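Local coordinates for protein Cg3027-pa (PDB 2VHH) that probably hydrolyses N-carbamoyl-beta-alanine to beta-alanine, ammonium and carbon dioxide, in the pathway that degrades pyrimidines, at residues I47-F53 against T103-A107; G52-Y58 against K335-V341; G218-F222 against M245-A251; A279-F283 against L347-K352. All blocks are in the same frame, centred on the assembly; numbering follows the deposited sequence.

Contact 1 of 4, residues I47-F53 against T103-A107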
loop_
_atom_site.group_PDB
_atom_site.type_symbol
_atom_site.label_atom_id
_atom_site.label_comp_id
_atom_site.label_asym_id
_atom_site.label_seq_id
_atom_site.Cartn_x
_atom_site.Cartn_y
_atom_site.Cartn_z
ATOM N N ILE C 47 -36.513 50.494 14.080
ATOM C CA ILE C 47 -35.078 50.734 14.222
ATOM C C ILE C 47 -34.394 50.726 12.853
ATOM O O ILE C 47 -33.461 51.486 12.621
ATOM C CB ILE C 47 -34.399 49.720 15.172
ATOM C CG1 ILE C 47 -35.077 49.733 16.546
ATOM C CG2 ILE C 47 -32.921 50.047 15.333
ATOM C CD1 ILE C 47 -34.930 48.441 17.328
ATOM N N ALA C 48 -34.886 49.888 11.947
ATOM C CA ALA C 48 -34.344 49.774 10.595
ATOM C C ALA C 48 -34.632 51.009 9.766
ATOM O O ALA C 48 -33.754 51.535 9.079
ATOM C CB ALA C 48 -34.904 48.541 9.907
ATOM N N GLU C 49 -35.875 51.465 9.827
ATOM C CA GLU C 49 -36.294 52.589 9.010
ATOM C C GLU C 49 -35.660 53.907 9.474
ATOM O O GLU C 49 -35.147 54.667 8.653
ATOM C CB GLU C 49 -37.816 52.675 8.935
ATOM C CG GLU C 49 -38.306 53.381 7.678
ATOM C CD GLU C 49 -39.824 53.328 7.517
ATOM O OE1 GLU C 49 -40.559 53.685 8.481
ATOM O OE2 GLU C 49 -40.283 52.930 6.415
ATOM N N GLN C 50 -35.669 54.153 10.783
ATOM C CA GLN C 50 -35.022 55.328 11.328
ATOM C C GLN C 50 -33.526 55.375 10.992
ATOM O O GLN C 50 -33.015 56.433 10.623
ATOM C CB GLN C 50 -35.289 55.433 12.825
ATOM C CG GLN C 50 -36.649 56.034 13.136
ATOM C CD GLN C 50 -36.956 55.990 14.606
ATOM O OE1 GLN C 50 -37.047 54.909 15.195
ATOM N NE2 GLN C 50 -37.112 57.166 15.221
ATOM N N ASN C 51 -32.844 54.232 11.065
ATOM C CA ASN C 51 -31.398 54.198 10.842
ATOM C C ASN C 51 -30.997 53.937 9.393
ATOM O O ASN C 51 -29.816 53.854 9.066
ATOM C CB ASN C 51 -30.733 53.213 11.799
ATOM C CG ASN C 51 -30.870 53.633 13.257
ATOM O OD1 ASN C 51 -29.887 53.630 14.000
ATOM N ND2 ASN C 51 -32.086 53.996 13.671
ATOM N N GLY C 52 -31.999 53.828 8.530
ATOM C CA GLY C 52 -31.777 53.760 7.093
ATOM C C GLY C 52 -31.108 52.499 6.582
ATOM O O GLY C 52 -30.272 52.558 5.675
ATOM N N PHE C 53 -31.461 51.357 7.166
ATOM C CA PHE C 53 -31.039 50.067 6.625
ATOM C C PHE C 53 -32.231 49.149 6.355
ATOM O O PHE C 53 -33.238 49.210 7.058
ATOM C CB PHE C 53 -29.989 49.390 7.522
ATOM C CG PHE C 53 -30.495 48.960 8.882
ATOM C CD1 PHE C 53 -30.453 49.832 9.970
ATOM C CD2 PHE C 53 -30.949 47.664 9.092
ATOM C CE1 PHE C 53 -30.888 49.420 11.238
ATOM C CE2 PHE C 53 -31.391 47.258 10.349
ATOM C CZ PHE C 53 -31.356 48.136 11.423
ATOM N N THR C 103 -26.813 49.142 16.580
ATOM C CA THR C 103 -28.255 49.315 16.377
ATOM C C THR C 103 -28.832 48.253 15.439
ATOM O O THR C 103 -30.008 47.914 15.537
ATOM C CB THR C 103 -28.695 50.775 15.938
ATOM O OG1 THR C 103 -29.617 50.701 14.843
ATOM C CG2 THR C 103 -27.527 51.657 15.527
ATOM N N MET C 104 -28.002 47.735 14.538
ATOM C CA MET C 104 -28.424 46.641 13.666
ATOM C C MET C 104 -28.559 45.339 14.450
ATOM O O MET C 104 -29.481 44.569 14.216
ATOM C CB MET C 104 -27.468 46.470 12.490
ATOM C CG MET C 104 -27.444 47.642 11.534
ATOM S SD MET C 104 -26.521 47.231 10.051
ATOM C CE MET C 104 -26.361 48.845 9.274
ATOM N N ILE C 105 -27.638 45.106 15.378
ATOM C CA ILE C 105 -27.696 43.962 16.276
ATOM C C ILE C 105 -28.914 44.095 17.185
ATOM O O ILE C 105 -29.586 43.108 17.480
ATOM C CB ILE C 105 -26.397 43.856 17.108
ATOM C CG1 ILE C 105 -25.227 43.440 16.217
ATOM C CG2 ILE C 105 -26.554 42.882 18.265
ATOM C CD1 ILE C 105 -23.896 43.769 16.807
ATOM N N LYS C 106 -29.206 45.321 17.610
ATOM C CA LYS C 106 -30.377 45.599 18.438
ATOM C C LYS C 106 -31.652 45.204 17.694
ATOM O O LYS C 106 -32.542 44.568 18.267
ATOM C CB LYS C 106 -30.414 47.082 18.817
ATOM C CG LYS C 106 -31.516 47.488 19.795
ATOM C CD LYS C 106 -31.509 49.002 20.045
ATOM C CE LYS C 106 -32.642 49.404 20.994
ATOM N NZ LYS C 106 -33.174 50.793 20.756
ATOM N N ALA C 107 -31.720 45.567 16.414
ATOM C CA ALA C 107 -32.860 45.229 15.566
ATOM C C ALA C 107 -32.991 43.720 15.390
ATOM O O ALA C 107 -34.091 43.180 15.437
ATOM C CB ALA C 107 -32.755 45.925 14.227
#
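Ile47, in the last turn of helix 42-50, leans on helix 90-110 with both branches. Ile47 CG2, held anti to the backbone N, lies 3.4 Å from Thr103 OG1, while Ile47 CD1 on the other branch reaches over the backbone of the facing helix to 4.2 Å from Ala107 CA and grazes the aliphatic part of Lys106. One turn on, Asn51 and Thr103 approach from opposite directions, and Thr103 OG1 gives a weak hydrogen bond to Asn51 OD1 at 3.1 Å. Gly52 then takes positive phi and closes the helix in a Schellman motif: Phe53 N reaches back to Ala48 O and Gly52 N to Glu49 O. The turn brings Phe53 to the same helix as Ile47. With chi1 at 67°, its CG sits between the backbone N and carbonyl carbon, and the ring slots between the two helices. Met104 CG lies over the centre of one face, 3.9 Å from the centroid of the Phe53 ring, as a CH-pi contact. Met104 SD follows over that face, 4.6 Å from the centroid of the Phe53 ring, in a Met-aromatic contact. Ala48 CA lies against the opposite face, toward its rim, and Ala107 CB meets the edge in the ring plane, 3.8 Å from Phe53 CZ. Met104 also touches Ile78, and Phe53 and Ala107 both touch Leu338, so the buried side rests on the sheet. This is helix packing outside the sheet in the alpha-beta-beta-alpha sandwich of the carbon-nitrogen hydrolases, helix 90-110 being the beta-alpha-beta crossover between strands 72-79 and 115-118.

Contact 2 of 4, residues G52-Y58 against K335-V341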
loop_
_atom_site.group_PDB
_atom_site.type_symbol
_atom_site.label_atom_id
_atom_site.label_comp_id
_atom_site.label_asym_id
_atom_site.label_seq_id
_atom_site.Cartn_x
_atom_site.Cartn_y
_atom_site.Cartn_z
ATOM N N GLY C 52 -31.999 53.828 8.530
ATOM C CA GLY C 52 -31.777 53.760 7.093
ATOM C C GLY C 52 -31.108 52.499 6.582
ATOM O O GLY C 52 -30.272 52.558 5.675
ATOM N N PHE C 53 -31.461 51.357 7.166
ATOM C CA PHE C 53 -31.039 50.067 6.625
ATOM C C PHE C 53 -32.231 49.149 6.355
ATOM O O PHE C 53 -33.238 49.210 7.058
ATOM C CB PHE C 53 -29.989 49.390 7.522
ATOM C CG PHE C 53 -30.495 48.960 8.882
ATOM C CD1 PHE C 53 -30.453 49.832 9.970
ATOM C CD2 PHE C 53 -30.949 47.664 9.092
ATOM C CE1 PHE C 53 -30.888 49.420 11.238
ATOM C CE2 PHE C 53 -31.391 47.258 10.349
ATOM C CZ PHE C 53 -31.356 48.136 11.423
ATOM N N ASP C 54 -32.106 48.316 5.325
ATOM C CA ASP C 54 -33.106 47.297 4.990
ATOM C C ASP C 54 -33.248 46.237 6.078
ATOM O O ASP C 54 -32.267 45.864 6.730
ATOM C CB ASP C 54 -32.705 46.579 3.701
ATOM C CG ASP C 54 -33.039 47.371 2.450
ATOM O OD1 ASP C 54 -34.169 47.888 2.339
ATOM O OD2 ASP C 54 -32.173 47.461 1.555
ATOM N N ILE C 55 -34.467 45.746 6.272
ATOM C CA ILE C 55 -34.674 44.544 7.078
ATOM C C ILE C 55 -35.667 43.623 6.368
ATOM O O ILE C 55 -36.741 44.057 5.968
ATOM C CB ILE C 55 -35.097 44.862 8.538
ATOM C CG1 ILE C 55 -34.893 43.629 9.430
ATOM C CG2 ILE C 55 -36.522 45.411 8.590
ATOM C CD1 ILE C 55 -35.360 43.769 10.859
ATOM N N LYS C 56 -35.286 42.365 6.191
ATOM C CA LYS C 56 -36.096 41.401 5.448
ATOM C C LYS C 56 -36.101 40.029 6.110
ATOM O O LYS C 56 -35.051 39.486 6.442
ATOM C CB LYS C 56 -35.604 41.289 3.999
ATOM C CG LYS C 56 -36.260 42.292 3.058
ATOM C CD LYS C 56 -35.481 42.423 1.758
ATOM C CE LYS C 56 -35.922 43.647 0.944
ATOM N NZ LYS C 56 -34.904 43.996 -0.103
ATOM N N GLY C 57 -37.291 39.475 6.304
ATOM C CA GLY C 57 -37.439 38.165 6.926
ATOM C C GLY C 57 -37.929 37.095 5.970
ATOM O O GLY C 57 -38.838 37.322 5.181
ATOM N N TYR C 58 -37.308 35.923 6.035
ATOM C CA TYR C 58 -37.744 34.766 5.258
ATOM C C TYR C 58 -37.751 33.522 6.126
ATOM O O TYR C 58 -37.107 33.471 7.172
ATOM C CB TYR C 58 -36.869 34.558 4.031
ATOM C CG TYR C 58 -36.857 35.744 3.118
ATOM C CD1 TYR C 58 -35.768 36.610 3.089
ATOM C CD2 TYR C 58 -37.946 36.020 2.291
ATOM C CE1 TYR C 58 -35.748 37.712 2.247
ATOM C CE2 TYR C 58 -37.944 37.124 1.449
ATOM C CZ TYR C 58 -36.841 37.968 1.433
ATOM O OH TYR C 58 -36.829 39.062 0.589
ATOM N N LYS C 335 -27.274 49.181 -0.394
ATOM C CA LYS C 335 -27.829 49.684 0.848
ATOM C C LYS C 335 -27.477 48.716 1.986
ATOM O O LYS C 335 -27.433 47.507 1.776
ATOM C CB LYS C 335 -29.345 49.843 0.652
ATOM C CG LYS C 335 -30.174 50.483 1.753
ATOM C CD LYS C 335 -31.571 50.797 1.179
ATOM C CE LYS C 335 -32.664 50.947 2.242
ATOM N NZ LYS C 335 -32.525 52.174 3.089
ATOM N N ASP C 336 -27.201 49.255 3.175
ATOM C CA ASP C 336 -27.004 48.453 4.382
ATOM C C ASP C 336 -28.252 47.617 4.649
ATOM O O ASP C 336 -29.369 48.067 4.400
ATOM C CB ASP C 336 -26.765 49.357 5.594
ATOM C CG ASP C 336 -25.425 50.088 5.554
ATOM O OD1 ASP C 336 -24.687 50.001 4.544
ATOM O OD2 ASP C 336 -25.111 50.761 6.560
ATOM N N GLY C 337 -28.075 46.412 5.172
ATOM C CA GLY C 337 -29.216 45.559 5.466
ATOM C C GLY C 337 -29.013 44.521 6.548
ATOM O O GLY C 337 -27.887 44.145 6.877
ATOM N N LEU C 338 -30.127 44.068 7.106
ATOM C CA LEU C 338 -30.159 42.971 8.059
ATOM C C LEU C 338 -31.079 41.914 7.481
ATOM O O LEU C 338 -32.220 42.207 7.133
ATOM C CB LEU C 338 -30.692 43.457 9.414
ATOM C CG LEU C 338 -31.204 42.456 10.449
ATOM C CD1 LEU C 338 -30.085 41.592 10.996
ATOM C CD2 LEU C 338 -31.889 43.192 11.578
ATOM N N LEU C 339 -30.582 40.687 7.364
ATOM C CA LEU C 339 -31.378 39.596 6.824
ATOM C C LEU C 339 -31.716 38.617 7.935
ATOM O O LEU C 339 -30.840 37.926 8.443
ATOM C CB LEU C 339 -30.624 38.903 5.681
ATOM C CG LEU C 339 -31.255 37.694 4.966
ATOM C CD1 LEU C 339 -32.535 38.053 4.211
ATOM C CD2 LEU C 339 -30.241 37.060 4.024
ATOM N N VAL C 340 -32.986 38.589 8.334
ATOM C CA VAL C 340 -33.457 37.636 9.336
ATOM C C VAL C 340 -34.107 36.460 8.623
ATOM O O VAL C 340 -34.979 36.638 7.779
ATOM C CB VAL C 340 -34.439 38.279 10.338
ATOM C CG1 VAL C 340 -34.921 37.259 11.333
ATOM C CG2 VAL C 340 -33.766 39.416 11.076
ATOM N N VAL C 341 -33.654 35.258 8.945
ATOM C CA VAL C 341 -34.235 34.051 8.375
ATOM C C VAL C 341 -34.476 33.010 9.464
ATOM O O VAL C 341 -33.582 32.667 10.226
ATOM C CB VAL C 341 -33.396 33.491 7.183
ATOM C CG1 VAL C 341 -31.941 33.629 7.461
ATOM C CG2 VAL C 341 -33.727 32.039 6.901
#
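Asp54 to Tyr58 pair in parallel with Gly337 to Val341, the two strand axes 11° apart in direction, through a ladder that runs from Asp54 N to Asp336 O (2.9 Å), then Leu338 N to Asp54 O, Lys56 N to Leu338 O, Val340 N to Lys56 O and Tyr58 N to Val340 O. On one face Ile55 and Leu338 lie side by side and point the same way, Ile55 CD1 3.6 Å from Leu338 CD2; Phe53 CE2 joins them at 4.0 Å from Leu338 CB. On the other face Tyr58 and Leu339 cross at about a right angle, and Leu339 CD1 meets the tyrosine ring at its edge, 3.7 Å from Tyr58 CD1. Lys335 crosses Asp54 with its methylenes, CE 3.4 Å from Asp54 OD1. The bend at chi4 (69°) turns Lys335 NZ to Gly52 O, a weak hydrogen bond of 3.5 Å. Lys335 NZ and Asp54 OD1 are 4.7 Å apart, opposite charges near but not in contact. Asp336 takes a salt bridge from Lys100 and a bond from Ser81. Strand 54-59 is outermost in its sheet within the chain; strand 337-344 continues inward to antiparallel strand 72-79, with helices 42-50 and 90-110 covering the Ile55 and Leu338 face.

Contact 3 of 4, residues G218-F222 against M245-A251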
loop_
_atom_site.group_PDB
_atom_site.type_symbol
_atom_site.label_atom_id
_atom_site.label_comp_id
_atom_site.label_asym_id
_atom_site.label_seq_id
_atom_site.Cartn_x
_atom_site.Cartn_y
_atom_site.Cartn_z
ATOM N N GLY C 218 -7.674 24.431 11.041
ATOM C CA GLY C 218 -8.427 23.322 10.461
ATOM C C GLY C 218 -9.789 23.728 9.947
ATOM O O GLY C 218 -9.922 24.680 9.197
ATOM N N HIS C 219 -10.808 22.987 10.350
ATOM C CA HIS C 219 -12.179 23.259 9.929
ATOM C C HIS C 219 -13.138 23.103 11.125
ATOM O O HIS C 219 -13.978 22.201 11.137
ATOM C CB HIS C 219 -12.566 22.350 8.741
ATOM C CG HIS C 219 -11.737 22.574 7.515
ATOM N ND1 HIS C 219 -10.499 21.992 7.332
ATOM C CD2 HIS C 219 -11.958 23.329 6.414
ATOM C CE1 HIS C 219 -9.990 22.388 6.180
ATOM N NE2 HIS C 219 -10.858 23.197 5.601
ATOM N N PRO C 220 -13.018 23.989 12.137
ATOM C CA PRO C 220 -13.770 23.784 13.374
ATOM C C PRO C 220 -15.261 24.039 13.221
ATOM O O PRO C 220 -15.675 24.924 12.476
ATOM C CB PRO C 220 -13.157 24.802 14.339
ATOM C CG PRO C 220 -12.632 25.867 13.480
ATOM C CD PRO C 220 -12.209 25.219 12.193
ATOM N N VAL C 221 -16.058 23.244 13.919
ATOM C CA VAL C 221 -17.505 23.429 13.963
ATOM C C VAL C 221 -17.889 23.707 15.417
ATOM O O VAL C 221 -17.504 22.971 16.322
ATOM C CB VAL C 221 -18.259 22.189 13.374
ATOM C CG1 VAL C 221 -19.771 22.285 13.581
ATOM C CG2 VAL C 221 -17.948 22.039 11.894
ATOM N N PHE C 222 -18.629 24.794 15.625
ATOM C CA PHE C 222 -18.992 25.268 16.963
ATOM C C PHE C 222 -20.348 24.741 17.392
ATOM O O PHE C 222 -21.357 24.986 16.734
ATOM C CB PHE C 222 -18.967 26.800 17.011
ATOM C CG PHE C 222 -17.642 27.385 16.630
ATOM C CD1 PHE C 222 -17.347 27.656 15.303
ATOM C CD2 PHE C 222 -16.679 27.630 17.595
ATOM C CE1 PHE C 222 -16.112 28.173 14.946
ATOM C CE2 PHE C 222 -15.447 28.148 17.252
ATOM C CZ PHE C 222 -15.161 28.423 15.922
ATOM N N MET C 245 -15.372 19.920 4.069
ATOM C CA MET C 245 -14.746 19.509 5.306
ATOM C C MET C 245 -15.544 20.000 6.520
ATOM O O MET C 245 -15.682 19.283 7.504
ATOM C CB MET C 245 -13.288 19.959 5.331
ATOM C CG MET C 245 -12.442 19.248 6.372
ATOM S SD MET C 245 -12.504 17.455 6.250
ATOM C CE MET C 245 -12.382 16.983 7.982
ATOM N N PHE C 246 -16.102 21.204 6.437
ATOM C CA PHE C 246 -17.025 21.667 7.472
ATOM C C PHE C 246 -18.217 20.739 7.570
ATOM O O PHE C 246 -18.700 20.474 8.669
ATOM C CB PHE C 246 -17.504 23.081 7.201
ATOM C CG PHE C 246 -16.436 24.116 7.338
ATOM C CD1 PHE C 246 -16.139 24.963 6.277
ATOM C CD2 PHE C 246 -15.725 24.251 8.528
ATOM C CE1 PHE C 246 -15.158 25.928 6.395
ATOM C CE2 PHE C 246 -14.741 25.207 8.657
ATOM C CZ PHE C 246 -14.450 26.049 7.591
ATOM N N GLY C 247 -18.685 20.246 6.420
ATOM C CA GLY C 247 -19.786 19.281 6.373
ATOM C C GLY C 247 -19.418 17.964 7.028
ATOM O O GLY C 247 -20.182 17.416 7.810
ATOM N N LEU C 248 -18.232 17.454 6.717
ATOM C CA LEU C 248 -17.756 16.215 7.314
ATOM C C LEU C 248 -17.622 16.324 8.828
ATOM O O LEU C 248 -17.740 15.332 9.543
ATOM C CB LEU C 248 -16.431 15.789 6.689
ATOM C CG LEU C 248 -16.452 15.356 5.223
ATOM C CD1 LEU C 248 -15.124 14.715 4.838
ATOM C CD2 LEU C 248 -17.596 14.398 4.927
ATOM N N ASN C 249 -17.381 17.540 9.305
ATOM C CA ASN C 249 -17.317 17.821 10.735
ATOM C C ASN C 249 -18.681 18.058 11.379
ATOM O O ASN C 249 -18.758 18.310 12.578
ATOM C CB ASN C 249 -16.389 18.996 11.012
ATOM C CG ASN C 249 -14.931 18.618 10.919
ATOM O OD1 ASN C 249 -14.543 17.517 11.277
ATOM N ND2 ASN C 249 -14.112 19.543 10.453
ATOM N N GLY C 250 -19.746 17.968 10.585
ATOM C CA GLY C 250 -21.111 17.955 11.112
ATOM C C GLY C 250 -21.795 19.303 11.216
ATOM O O GLY C 250 -22.733 19.469 11.987
ATOM N N ALA C 251 -21.342 20.267 10.426
ATOM C CA ALA C 251 -21.920 21.597 10.441
ATOM C C ALA C 251 -23.352 21.622 9.899
ATOM O O ALA C 251 -23.690 20.896 8.957
ATOM C CB ALA C 251 -21.047 22.531 9.655
#
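His219 and Phe246 form the aromatic pair of this contact, a T-shaped stack in which the histidine edge points at the phenylalanine face, the centroids 5.1 Å apart and the planes at 68°. His219 CD2 is the ring atom over Phe246, offset toward its rim. A CH-pi contact adds to it: Met245 CG lies over one face of the His219 imidazole, 3.7 Å from its centroid. Chi2 of 54° bends the methionine chain, and the sulfur ends up farther off and oblique. Apolar packing centres on Val221, whose CG2 rests 3.5 Å from Asn249 CB and 3.9 Å from Ala251 CB, just where the Schellman turn at Gly250 ends helix 240-248. A single polar link spans the two segments, a weak hydrogen bond from Asn249 ND2 to His219 O, 2.7 Å long but bent to 123° at the hydrogen. His219 NE2 bonds to Tyr366 OH of a second subunit and weakly to Asn242 of its own chain; Asn249 OD1 bonds to Gln381 N of the second subunit. Val221 and Phe222 pair with a strand of that subunit in a parallel ladder. The partners of His219 NE2 and Asn249 OD1 are consistent with a contact shaped together with the subunit interface.

Contact 4 of 4, residues A279-F283 against L347-K352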
loop_
_atom_site.group_PDB
_atom_site.type_symbol
_atom_site.label_atom_id
_atom_site.label_comp_id
_atom_site.label_asym_id
_atom_site.label_seq_id
_atom_site.Cartn_x
_atom_site.Cartn_y
_atom_site.Cartn_z
ATOM N N ALA C 279 -24.578 20.391 -1.956
ATOM C CA ALA C 279 -23.650 19.270 -1.913
ATOM C C ALA C 279 -23.515 18.700 -0.502
ATOM O O ALA C 279 -23.456 17.483 -0.318
ATOM C CB ALA C 279 -22.287 19.701 -2.461
ATOM N N ASN C 280 -23.494 19.586 0.490
ATOM C CA ASN C 280 -23.209 19.204 1.863
ATOM C C ASN C 280 -24.423 19.113 2.753
ATOM O O ASN C 280 -24.297 18.822 3.941
ATOM C CB ASN C 280 -22.227 20.172 2.465
ATOM C CG ASN C 280 -20.900 20.126 1.776
ATOM O OD1 ASN C 280 -20.106 19.209 1.997
ATOM N ND2 ASN C 280 -20.642 21.116 0.927
ATOM N N SER C 281 -25.594 19.352 2.166
ATOM C CA SER C 281 -26.867 19.279 2.871
ATOM C C SER C 281 -26.869 20.005 4.225
ATOM O O SER C 281 -27.232 19.446 5.265
ATOM C CB SER C 281 -27.357 17.838 2.930
ATOM O OG SER C 281 -27.719 17.459 1.610
ATOM N N TYR C 282 -26.439 21.258 4.188
ATOM C CA TYR C 282 -26.543 22.141 5.328
ATOM C C TYR C 282 -26.944 23.526 4.854
ATOM O O TYR C 282 -27.100 23.746 3.652
ATOM C CB TYR C 282 -25.244 22.178 6.159
ATOM C CG TYR C 282 -23.953 22.533 5.435
ATOM C CD1 TYR C 282 -22.745 21.952 5.825
ATOM C CD2 TYR C 282 -23.928 23.438 4.376
ATOM C CE1 TYR C 282 -21.549 22.259 5.184
ATOM C CE2 TYR C 282 -22.739 23.746 3.720
ATOM C CZ TYR C 282 -21.553 23.155 4.133
ATOM O OH TYR C 282 -20.368 23.464 3.500
ATOM N N PHE C 283 -27.120 24.450 5.795
ATOM C CA PHE C 283 -27.461 25.830 5.478
ATOM C C PHE C 283 -26.224 26.656 5.229
ATOM O O PHE C 283 -25.196 26.449 5.854
ATOM C CB PHE C 283 -28.286 26.451 6.599
ATOM C CG PHE C 283 -29.698 25.938 6.665
ATOM C CD1 PHE C 283 -30.025 24.863 7.477
ATOM C CD2 PHE C 283 -30.704 26.540 5.921
ATOM C CE1 PHE C 283 -31.335 24.389 7.539
ATOM C CE2 PHE C 283 -32.017 26.078 5.986
ATOM C CZ PHE C 283 -32.333 25.006 6.788
ATOM N N LEU C 347 -34.126 20.056 8.718
ATOM C CA LEU C 347 -34.121 19.850 7.275
ATOM C C LEU C 347 -32.850 19.162 6.802
ATOM O O LEU C 347 -32.876 18.417 5.828
ATOM C CB LEU C 347 -34.319 21.164 6.516
ATOM C CG LEU C 347 -34.630 21.049 5.016
ATOM C CD1 LEU C 347 -35.995 20.387 4.773
ATOM C CD2 LEU C 347 -34.558 22.398 4.329
ATOM N N CYS C 348 -31.746 19.401 7.502
ATOM C CA CYS C 348 -30.453 18.853 7.110
ATOM C C CYS C 348 -30.470 17.335 7.048
ATOM O O CYS C 348 -30.133 16.757 6.012
ATOM C CB CYS C 348 -29.355 19.355 8.028
ATOM S SG CYS C 348 -29.277 21.146 8.033
ATOM N N ARG C 349 -30.886 16.684 8.134
ATOM C CA ARG C 349 -30.930 15.225 8.140
ATOM C C ARG C 349 -31.921 14.715 7.107
ATOM O O ARG C 349 -31.646 13.752 6.400
ATOM C CB ARG C 349 -31.265 14.682 9.523
ATOM C CG ARG C 349 -31.455 13.191 9.543
ATOM C CD ARG C 349 -31.899 12.729 10.886
ATOM N NE ARG C 349 -30.818 12.879 11.843
ATOM C CZ ARG C 349 -30.930 12.597 13.129
ATOM N NH1 ARG C 349 -32.088 12.145 13.598
ATOM N NH2 ARG C 349 -29.889 12.768 13.941
ATOM N N GLN C 350 -33.069 15.376 7.017
ATOM C CA GLN C 350 -34.130 14.965 6.094
ATOM C C GLN C 350 -33.649 14.958 4.649
ATOM O O GLN C 350 -33.975 14.051 3.885
ATOM C CB GLN C 350 -35.375 15.847 6.237
ATOM C CG GLN C 350 -36.136 15.620 7.516
ATOM C CD GLN C 350 -37.204 16.659 7.778
ATOM O OE1 GLN C 350 -37.674 17.343 6.873
ATOM N NE2 GLN C 350 -37.603 16.773 9.032
ATOM N N VAL C 351 -32.872 15.970 4.284
ATOM C CA VAL C 351 -32.329 16.053 2.940
ATOM C C VAL C 351 -31.232 15.000 2.752
ATOM O O VAL C 351 -31.146 14.372 1.695
ATOM C CB VAL C 351 -31.825 17.475 2.609
ATOM C CG1 VAL C 351 -31.138 17.510 1.263
ATOM C CG2 VAL C 351 -32.980 18.453 2.602
ATOM N N LYS C 352 -30.418 14.793 3.786
ATOM C CA LYS C 352 -29.372 13.763 3.752
ATOM C C LYS C 352 -29.955 12.387 3.499
ATOM O O LYS C 352 -29.468 11.662 2.639
ATOM C CB LYS C 352 -28.535 13.750 5.037
ATOM C CG LYS C 352 -27.479 14.834 5.082
ATOM C CD LYS C 352 -26.665 14.767 6.358
ATOM C CE LYS C 352 -25.911 16.062 6.576
ATOM N NZ LYS C 352 -25.133 16.018 7.831
#
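Ser281 and Cys348 bring the exit of helix 266-280 against the first turns of helix 347-355, and the contacts are of the van der Waals kind. Ser281 is the residue most enclosed by the other segment. Ser281 OG lies 3.4 Å from Val351 CG1, and Ser281 CB 3.7 Å from Lys352 CG. Ser281 O is 3.5 Å from Cys348 CB, so three residues of the helix touch the serine. Lys352, extended beyond CG, runs along it, passing Ser281 O with CE at 3.9 Å.

Ser281 has positive phi (47°) and ends helix 266-280 in a Schellman motif; the chain then enters strand 283-295, which runs parallel beside strand 253-258, making helix 266-280 the crossover of a beta-alpha-beta unit. Helix 347-355, by contrast, follows strand 337-344 of the other sheet, so the contact bridges the two halves of the fold.

Sulfur and ring provide the second kind of contact. Cys348 SG comes obliquely at Phe283, 3.8 Å from its CD1 and 4.8 Å from the ring centroid, 65° off the ring normal. Leu347 CD2 touches the far end of the same ring, 4.2 Å from Phe283 CZ, and Ala322 and Pro323 lie against it too.

The polar ends find partners beyond the two segments. Lys352 NZ and Arg349 NH2 both form salt bridges with Glu176 of a third subunit. Tyr282 OH hydrogen-bonds to Trp243 O.

How the contacts relate
Contacts 1 and 2 are continuous: they share Gly52 and Phe53, their centres lie 9 Å apart, and Ala107 CB packs 3.9 Å from Leu338 CD2, so the helices lie directly on the sheet there. Contacts 3 and 4 form a second pair, centres 14 Å apart, where Tyr282 CD1 touches Ala251 O at 3.4 Å. Contacts 1 and 3 lie on opposite sides of the chain's centre, with centres 33 Å and nearest atoms about 17 Å apart. Contacts 2 and 4 are the exception to this separation: strand 337-344 leads directly into helix 347-355, and their nearest atoms are about 6 Å apart. Contacts 3 and 4 also face neighbouring subunits, unlike 1 and 2.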